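Local coordinates for calcium homeostasis modulator protein 5 (Homo sapiens, PDB 7D60), which assembles into undecameric, cone-shaped channels that may act as large pores, with gating and ion conductance likely regulated by membrane lipids, at residues L33-A38 and L119-F124; V37-P42 and Y125-S130; H154-G159 and E169-S174. One frame throughout, in Å; residues are numbered along the deposited sequence.

S1 ends within 33-38, and the chain runs on through the extracellular segment to P42. Contacts 1 and 2 both start here, sharing V37 and A38. Each closes a long loop of about 80 residues that contains S2 and most of S3. Contact 1 ends on 119-124 and contact 2 on 125-130, in the same order as their starts, so the two loops cross, neither enclosing the other. Together they tie the extracellular end of S1 to S3. Contact 3 follows in series. It closes a short loop of nine residues and sets the extracellular segment 154-159 against the extracellular start of helix 168-203, which continues as S4. Contacts 2 and 3 touch.

Contact 1: L33-A38 and L119-F124. With PA8 (1,2-dioctanoyl-sn-glycero-3-phosphate), chain B; PA8 (1,2-dioctanoyl-sn-glycero-3-phosphate), chain P.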
# COMPACT_ATOMS: atom_id res chain seq x y z
N LEU A 33 19.83 -30.24 4.47
CA LEU A 33 20.91 -29.30 4.21
C LEU A 33 22.26 -30.00 4.15
O LEU A 33 23.17 -29.53 3.47
CB LEU A 33 20.91 -28.20 5.28
CG LEU A 33 21.79 -26.97 5.14
CD1 LEU A 33 21.03 -25.74 5.56
CD2 LEU A 33 23.05 -27.10 5.98
N PHE A 34 22.40 -31.14 4.84
CA PHE A 34 23.66 -31.87 4.81
C PHE A 34 23.77 -32.77 3.59
O PHE A 34 24.86 -32.92 3.05
CB PHE A 34 23.81 -32.71 6.08
CG PHE A 34 24.54 -32.02 7.18
CD1 PHE A 34 25.91 -31.87 7.13
CD2 PHE A 34 23.86 -31.51 8.27
CE1 PHE A 34 26.59 -31.23 8.14
CE2 PHE A 34 24.53 -30.87 9.29
CZ PHE A 34 25.90 -30.73 9.22
N SER A 35 22.66 -33.36 3.15
CA SER A 35 22.69 -34.29 2.04
C SER A 35 22.70 -33.61 0.68
O SER A 35 23.13 -34.22 -0.30
CB SER A 35 21.49 -35.23 2.12
OG SER A 35 20.35 -34.62 1.54
N VAL A 36 22.25 -32.36 0.60
CA VAL A 36 22.22 -31.64 -0.66
C VAL A 36 23.49 -30.82 -0.85
O VAL A 36 24.11 -30.86 -1.92
CB VAL A 36 20.95 -30.76 -0.72
CG1 VAL A 36 21.10 -29.63 -1.72
CG2 VAL A 36 19.74 -31.61 -1.05
N VAL A 37 23.92 -30.12 0.18
CA VAL A 37 24.95 -29.10 0.03
C VAL A 37 26.34 -29.64 0.35
O VAL A 37 27.32 -29.31 -0.31
CB VAL A 37 24.59 -27.88 0.91
CG1 VAL A 37 25.53 -26.74 0.66
CG2 VAL A 37 23.16 -27.45 0.64
N ALA A 38 26.46 -30.51 1.36
CA ALA A 38 27.77 -30.94 1.83
C ALA A 38 28.13 -32.37 1.43
O ALA A 38 29.30 -32.65 1.19
CB ALA A 38 27.85 -30.81 3.35
N LEU A 119 17.88 -42.22 7.51
CA LEU A 119 17.67 -43.50 6.85
C LEU A 119 16.47 -43.49 5.91
O LEU A 119 16.41 -44.33 5.01
CB LEU A 119 17.49 -44.61 7.88
CG LEU A 119 18.75 -45.21 8.49
CD1 LEU A 119 18.38 -46.14 9.61
CD2 LEU A 119 19.56 -45.94 7.46
N LEU A 120 15.52 -42.58 6.09
CA LEU A 120 14.42 -42.44 5.15
C LEU A 120 14.79 -41.62 3.93
O LEU A 120 14.03 -41.61 2.96
CB LEU A 120 13.21 -41.78 5.83
CG LEU A 120 12.36 -42.61 6.79
CD1 LEU A 120 11.12 -41.84 7.17
CD2 LEU A 120 12.00 -43.94 6.20
N ASN A 121 15.93 -40.94 3.95
CA ASN A 121 16.50 -40.24 2.81
C ASN A 121 17.79 -41.00 2.52
O ASN A 121 18.85 -40.66 3.06
CB ASN A 121 16.73 -38.76 3.14
CG ASN A 121 17.57 -38.05 2.11
OD1 ASN A 121 17.06 -37.57 1.10
ND2 ASN A 121 18.87 -37.97 2.36
N GLY A 122 17.70 -42.03 1.69
CA GLY A 122 18.72 -43.06 1.68
C GLY A 122 20.03 -42.78 0.99
O GLY A 122 20.53 -43.63 0.26
N THR A 123 20.63 -41.61 1.23
CA THR A 123 21.90 -41.29 0.61
C THR A 123 23.10 -41.70 1.45
O THR A 123 24.14 -42.04 0.89
CB THR A 123 21.99 -39.80 0.31
OG1 THR A 123 21.97 -39.07 1.53
CG2 THR A 123 20.81 -39.36 -0.53
N PHE A 124 22.98 -41.68 2.78
CA PHE A 124 24.11 -42.06 3.61
C PHE A 124 24.31 -43.56 3.66
O PHE A 124 25.44 -44.03 3.80
CB PHE A 124 23.95 -41.53 5.04
CG PHE A 124 23.78 -40.04 5.15
CD1 PHE A 124 23.04 -39.50 6.18
CD2 PHE A 124 24.37 -39.18 4.25
CE1 PHE A 124 22.88 -38.14 6.29
CE2 PHE A 124 24.21 -37.82 4.36
CZ PHE A 124 23.46 -37.30 5.39
O1 PA8 B . 29.25 -27.83 -2.05
O2 PA8 B . 31.05 -28.13 -0.39
P1 PA8 B . 30.22 -27.12 -1.14
O3 PA8 B . 31.12 -26.23 -1.96
O4 PA8 B . 29.37 -26.21 -0.06
C1 PA8 B . 29.74 -26.29 1.29
C2 PA8 B . 28.70 -25.57 2.15
C3 PA8 B . 29.10 -25.72 3.62
O5 PA8 B . 27.99 -26.01 4.41
C4 PA8 B . 28.26 -26.03 5.79
O6 PA8 B . 29.36 -25.88 6.19
C5 PA8 B . 27.14 -26.25 6.81
C6 PA8 B . 27.70 -26.72 8.15
C7 PA8 B . 26.81 -26.35 9.33
O7 PA8 B . 28.67 -24.21 1.81
C12 PA8 B . 27.54 -23.76 1.10
O8 PA8 B . 27.38 -24.09 -0.03
C13 PA8 B . 26.54 -22.82 1.77
C14 PA8 B . 25.52 -23.55 2.63
C15 PA8 B . 25.65 -23.19 4.11
C16 PA8 B . 24.42 -23.59 4.91
C17 PA8 B . 23.32 -22.53 4.89
C18 PA8 B . 23.10 -21.91 6.27
O1 PA8 P . 13.67 -37.89 -3.48
O2 PA8 P . 14.64 -39.23 -1.64
P1 PA8 P . 14.56 -37.85 -2.26
O3 PA8 P . 15.94 -37.40 -2.67
O4 PA8 P . 13.93 -36.80 -1.16
C1 PA8 P . 13.85 -37.22 0.17
C2 PA8 P . 13.04 -36.21 0.98
C3 PA8 P . 12.93 -36.72 2.42
O5 PA8 P . 11.62 -36.54 2.91
C4 PA8 P . 11.48 -36.87 4.26
O6 PA8 P . 12.39 -37.32 4.87
C5 PA8 P . 10.15 -36.66 4.98
C6 PA8 P . 10.07 -37.51 6.25
C7 PA8 P . 9.14 -36.92 7.31
O7 PA8 P . 13.69 -34.97 0.98
C12 PA8 P . 13.11 -33.95 0.21
O8 PA8 P . 13.13 -34.00 -0.97
C13 PA8 P . 12.48 -32.74 0.90
C14 PA8 P . 11.05 -32.99 1.36
C15 PA8 P . 10.92 -32.94 2.88
C16 PA8 P . 9.47 -32.80 3.33
C17 PA8 P . 8.99 -31.35 3.37
C18 PA8 P . 8.69 -30.88 4.80
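S35 of transmembrane helix S1 meets N121, T123 and F124 of S3 where the two helices of the membrane bundle pack near its extracellular side. S3 is interrupted here. G122 is the centre of an inverse gamma turn, closed by T123 N to N121 O at 2.7 Å, which separates helix 109-120 from helix 123-130. The packed part is small and centres on S35. Its CB lies 3.9 Å from T123 OG1 and 4.3 Å from CZ of the F124 ring. S35 OG is 3.8 Å from N121 ND2. N121 and F124 are buried. F124 also rests on L55 of helix 47-68, and F34 on F54 of the same helix.

N121 carries its amide away from its own backbone N (chi1 168°), which brings ND2 to S35. ND2 also makes a weak hydrogen bond to E31. N121 is a phosphatidic acid-binding residue, and its OD1 lies 3.4 Å from C1 of the lipid PA8 of chain P. With an alanine in place of N121 the amide is gone, so E31 would probably lose this weak partner and S35 and the lipid C1 a neighbour.

The other side of S1 is less enclosed. V36 is exposed, and L33 and V37, partly exposed, meet the lipid PA8 of chain B instead of S3. L33 CD2 touches the acyl-chain atom C16 at 3.9 Å. V37 also belongs to a binding site for this lipid class. Having CG1 anti to the backbone N (chi1 -173°) sets the V37 methyl against the ester: CG1 lies 3.6 Å from the lipid carbonyl carbon C12.

Contact 2: V37-P42 and Y125-S130; sequences VAFKCP and YECAMS. With PA8 (1,2-dioctanoyl-sn-glycero-3-phosphate), chain B.
The C41-C127 disulfide bonds the chain just after S1 to the extracellular end of S3. The SG atoms of C41 and C127 are 2.0 Å apart and the bridge has a chi3 of 89°, close to a right angle. C41 holds SG anti to its backbone N (chi1 -175°), which directs the sulfur across to helix 123-130. C127 CB meets the F39 ring at its edge, in the ring plane, 3.8 Å from CZ. C127 SG lies 5.2 Å from the centroid of the same F39 ring, in an oblique sulfur-aromatic contact. P42 CD adds a looser touch, 4.2 Å from C127 SG.

This covalent link belongs to the extracellular part of the subunit, on the connection between S1 and S2. F39 is also set among aromatic rings. It meets F124 and F54 edge-to-face and Y50 with planes about 25° apart. C41, P42 and C127 all touch N47 at the start of helix 47-68.

K40 leaves the backbone away from 125-130, and its NZ reaches the lipid. The chain bends at chi3 and chi4, and K40 NZ makes a weak hydrogen bond of 3.4 Å to the phosphate oxygen O1 of PA8 in chain B.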
# COMPACT_ATOMS: atom_id res chain seq x y z
N VAL A 37 23.92 -30.12 0.18
CA VAL A 37 24.95 -29.10 0.03
C VAL A 37 26.34 -29.64 0.35
O VAL A 37 27.32 -29.31 -0.31
CB VAL A 37 24.59 -27.88 0.91
CG1 VAL A 37 25.53 -26.74 0.66
CG2 VAL A 37 23.16 -27.45 0.64
N ALA A 38 26.46 -30.51 1.36
CA ALA A 38 27.77 -30.94 1.83
C ALA A 38 28.13 -32.37 1.43
O ALA A 38 29.30 -32.65 1.19
CB ALA A 38 27.85 -30.81 3.35
N PHE A 39 27.16 -33.28 1.39
CA PHE A 39 27.46 -34.68 1.14
C PHE A 39 27.67 -34.91 -0.35
O PHE A 39 26.81 -34.58 -1.17
CB PHE A 39 26.33 -35.57 1.66
CG PHE A 39 26.67 -37.03 1.71
CD1 PHE A 39 26.31 -37.88 0.68
CD2 PHE A 39 27.33 -37.56 2.80
CE1 PHE A 39 26.61 -39.22 0.74
CE2 PHE A 39 27.63 -38.90 2.86
CZ PHE A 39 27.27 -39.73 1.82
N LYS A 40 28.82 -35.48 -0.70
CA LYS A 40 29.06 -36.01 -2.03
C LYS A 40 29.99 -37.20 -1.90
O LYS A 40 31.15 -37.06 -1.50
CB LYS A 40 29.62 -34.94 -2.98
CG LYS A 40 30.69 -34.03 -2.42
CD LYS A 40 31.03 -32.93 -3.41
CE LYS A 40 29.90 -31.92 -3.49
NZ LYS A 40 29.73 -31.16 -2.22
N CYS A 41 29.47 -38.37 -2.21
CA CYS A 41 30.11 -39.65 -1.97
C CYS A 41 31.31 -39.82 -2.89
O CYS A 41 31.21 -39.57 -4.09
CB CYS A 41 29.10 -40.78 -2.19
SG CYS A 41 29.60 -42.48 -1.81
N PRO A 42 32.46 -40.23 -2.37
CA PRO A 42 33.57 -40.62 -3.23
C PRO A 42 33.30 -42.02 -3.79
O PRO A 42 32.28 -42.64 -3.53
CB PRO A 42 34.76 -40.62 -2.27
CG PRO A 42 34.18 -40.99 -0.98
CD PRO A 42 32.77 -40.46 -0.95
N TYR A 125 23.23 -44.33 3.54
CA TYR A 125 23.33 -45.78 3.55
C TYR A 125 23.80 -46.32 2.21
O TYR A 125 24.47 -47.35 2.16
CB TYR A 125 21.98 -46.40 3.93
CG TYR A 125 21.90 -47.91 3.94
CD1 TYR A 125 22.20 -48.62 5.09
CD2 TYR A 125 21.48 -48.63 2.82
CE1 TYR A 125 22.12 -50.00 5.12
CE2 TYR A 125 21.39 -49.99 2.84
CZ TYR A 125 21.71 -50.67 3.99
OH TYR A 125 21.62 -52.04 4.01
N GLU A 126 23.44 -45.64 1.12
CA GLU A 126 23.85 -46.07 -0.21
C GLU A 126 25.36 -45.93 -0.40
O GLU A 126 25.99 -46.80 -1.02
CB GLU A 126 23.07 -45.27 -1.25
CG GLU A 126 23.64 -45.25 -2.65
CD GLU A 126 22.88 -44.31 -3.56
OE1 GLU A 126 21.70 -44.04 -3.27
OE2 GLU A 126 23.46 -43.85 -4.56
N CYS A 127 25.95 -44.87 0.15
CA CYS A 127 27.39 -44.70 0.11
C CYS A 127 28.10 -45.72 0.99
O CYS A 127 29.15 -46.24 0.62
CB CYS A 127 27.75 -43.27 0.52
SG CYS A 127 29.45 -42.72 0.21
N ALA A 128 27.53 -46.04 2.15
CA ALA A 128 28.22 -46.91 3.10
C ALA A 128 28.08 -48.39 2.74
O ALA A 128 29.01 -49.17 2.97
CB ALA A 128 27.72 -46.66 4.51
N MET A 129 26.93 -48.80 2.20
CA MET A 129 26.72 -50.19 1.83
C MET A 129 27.44 -50.58 0.55
O MET A 129 27.65 -51.77 0.31
CB MET A 129 25.22 -50.47 1.71
CG MET A 129 24.78 -51.93 1.75
SD MET A 129 25.72 -52.96 2.89
CE MET A 129 24.92 -52.57 4.44
N SER A 130 27.85 -49.60 -0.27
CA SER A 130 28.57 -49.89 -1.50
C SER A 130 29.94 -50.50 -1.22
O SER A 130 30.34 -51.47 -1.87
CB SER A 130 28.72 -48.62 -2.33
OG SER A 130 27.48 -47.98 -2.50
O1 PA8 B . 29.25 -27.83 -2.05
O2 PA8 B . 31.05 -28.13 -0.39
P1 PA8 B . 30.22 -27.12 -1.14
O3 PA8 B . 31.12 -26.23 -1.96
O4 PA8 B . 29.37 -26.21 -0.06
C1 PA8 B . 29.74 -26.29 1.29
C2 PA8 B . 28.70 -25.57 2.15
C3 PA8 B . 29.10 -25.72 3.62
O5 PA8 B . 27.99 -26.01 4.41
C4 PA8 B . 28.26 -26.03 5.79
O6 PA8 B . 29.36 -25.88 6.19
C5 PA8 B . 27.14 -26.25 6.81
C6 PA8 B . 27.70 -26.72 8.15
C7 PA8 B . 26.81 -26.35 9.33
O7 PA8 B . 28.67 -24.21 1.81
C12 PA8 B . 27.54 -23.76 1.10
O8 PA8 B . 27.38 -24.09 -0.03
C13 PA8 B . 26.54 -22.82 1.77
C14 PA8 B . 25.52 -23.55 2.63
C15 PA8 B . 25.65 -23.19 4.11
C16 PA8 B . 24.42 -23.59 4.91
C17 PA8 B . 23.32 -22.53 4.89
C18 PA8 B . 23.10 -21.91 6.27

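Contact 3: H154-G159 and E169-S174; sequences HKVSCG and EELKLS
V156 of the extracellular segment 154-159 packs against L171 and K172 of helix 168-203. E169 comes first along that helix. Its carboxylate bends back toward the facing segment and forms a long salt bridge within its own helix, E169 OE2 to K172 NZ at 3.9 Å.

L171 is the first residue to touch. Its CB meets V156 CG2 at 3.9 Å, and the two side chains cross at about a right angle. V156 reaches the leucine because CG2 stands anti to its backbone N, on the side where the helix lies. Both residues are buried, and the touch is apolar: a valine methyl on the CB of L171. The leucine also rests on C149, a residue of the C142-C149 disulfide.

The extracellular loop between S3 and S4 packs here on the first turns of helix 168-203, ahead of its membrane-spanning part. The loop is held covalently a little further on, where C158 forms a disulfide with C43 of the segment after S1. S157 adds a hydrogen bond from OG to E126 OE2 on S3.

K172 is the second touching residue of the helix. Its aliphatic part runs past the loop backbone: K172 CD is 3.4 Å from V156 O and CG is 3.8 Å from the same oxygen. The V156 methyl CG2 is a looser neighbour, 4.4 Å from K172 CG. A bend at chi3 (57°) lets the methylenes lie by this carbonyl while NZ continues to E169. On S3, E126 OE2 packs 3.8 Å from K172 CG.

After K172, L173 and S174 face a neighbouring subunit. L173 packs on C41 of that subunit, and S174 OG makes a weak hydrogen bond to E46 of the same neighbour.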
# COMPACT_ATOMS: atom_id res chain seq x y z
N HIS A 154 31.37 -50.24 -5.50
CA HIS A 154 31.60 -48.97 -4.82
C HIS A 154 31.66 -47.78 -5.76
O HIS A 154 31.85 -46.66 -5.28
CB HIS A 154 32.88 -49.03 -3.99
CG HIS A 154 34.10 -49.36 -4.78
ND1 HIS A 154 34.65 -50.63 -4.81
CD2 HIS A 154 34.90 -48.59 -5.56
CE1 HIS A 154 35.73 -50.62 -5.58
NE2 HIS A 154 35.90 -49.40 -6.05
N LYS A 155 31.50 -47.97 -7.07
CA LYS A 155 31.45 -46.88 -8.02
C LYS A 155 30.04 -46.59 -8.51
O LYS A 155 29.87 -45.73 -9.38
CB LYS A 155 32.36 -47.17 -9.22
CG LYS A 155 33.80 -46.80 -8.99
CD LYS A 155 34.61 -46.99 -10.25
CE LYS A 155 35.21 -48.37 -10.30
NZ LYS A 155 35.96 -48.68 -9.06
N VAL A 156 29.03 -47.26 -7.96
CA VAL A 156 27.67 -47.14 -8.49
C VAL A 156 27.03 -45.80 -8.15
O VAL A 156 26.08 -45.39 -8.82
CB VAL A 156 26.83 -48.34 -8.00
CG1 VAL A 156 26.37 -48.14 -6.56
CG2 VAL A 156 25.66 -48.61 -8.92
N SER A 157 27.54 -45.08 -7.16
CA SER A 157 26.96 -43.80 -6.79
C SER A 157 27.40 -42.69 -7.74
O SER A 157 26.57 -41.91 -8.22
CB SER A 157 27.33 -43.44 -5.35
OG SER A 157 26.65 -44.27 -4.43
N CYS A 158 28.69 -42.62 -8.03
CA CYS A 158 29.26 -41.58 -8.88
C CYS A 158 28.94 -41.76 -10.36
O CYS A 158 29.26 -40.87 -11.15
CB CYS A 158 30.78 -41.51 -8.72
SG CYS A 158 31.44 -41.54 -7.03
N GLY A 159 28.32 -42.87 -10.75
CA GLY A 159 28.30 -43.25 -12.14
C GLY A 159 29.68 -43.77 -12.53
O GLY A 159 30.47 -44.18 -11.68
N GLU A 169 21.34 -48.19 -12.69
CA GLU A 169 20.19 -47.44 -12.20
C GLU A 169 19.27 -48.30 -11.33
O GLU A 169 18.47 -47.74 -10.57
CB GLU A 169 19.41 -46.85 -13.37
CG GLU A 169 18.63 -45.58 -13.04
CD GLU A 169 19.49 -44.51 -12.40
OE1 GLU A 169 20.59 -44.22 -12.92
OE2 GLU A 169 19.07 -43.94 -11.37
N GLU A 170 19.37 -49.62 -11.42
CA GLU A 170 18.58 -50.49 -10.57
C GLU A 170 19.38 -51.08 -9.43
O GLU A 170 18.81 -51.80 -8.60
CB GLU A 170 17.93 -51.61 -11.40
CG GLU A 170 18.90 -52.50 -12.13
CD GLU A 170 19.16 -53.80 -11.41
OE1 GLU A 170 18.45 -54.08 -10.41
OE2 GLU A 170 20.05 -54.56 -11.84
N LEU A 171 20.68 -50.81 -9.36
CA LEU A 171 21.42 -51.08 -8.13
C LEU A 171 21.31 -49.91 -7.17
O LEU A 171 21.50 -50.08 -5.97
CB LEU A 171 22.88 -51.37 -8.44
CG LEU A 171 23.24 -52.82 -8.75
CD1 LEU A 171 24.61 -52.89 -9.38
CD2 LEU A 171 23.20 -53.66 -7.49
N LYS A 172 21.02 -48.72 -7.68
CA LYS A 172 20.76 -47.56 -6.84
C LYS A 172 19.33 -47.52 -6.32
O LYS A 172 19.03 -46.70 -5.46
CB LYS A 172 21.06 -46.28 -7.60
CG LYS A 172 22.51 -45.88 -7.60
CD LYS A 172 22.76 -44.75 -8.57
CE LYS A 172 21.90 -43.54 -8.25
NZ LYS A 172 22.04 -42.49 -9.28
N LEU A 173 18.45 -48.37 -6.85
CA LEU A 173 17.10 -48.48 -6.33
C LEU A 173 16.97 -49.61 -5.33
O LEU A 173 16.07 -49.58 -4.49
CB LEU A 173 16.11 -48.70 -7.47
CG LEU A 173 15.67 -47.49 -8.28
CD1 LEU A 173 14.51 -47.85 -9.17
CD2 LEU A 173 15.30 -46.33 -7.38
N SER A 174 17.84 -50.61 -5.40
CA SER A 174 17.80 -51.71 -4.46
C SER A 174 18.48 -51.37 -3.15
O SER A 174 18.22 -52.02 -2.14
CB SER A 174 18.44 -52.95 -5.09
OG SER A 174 18.47 -54.03 -4.17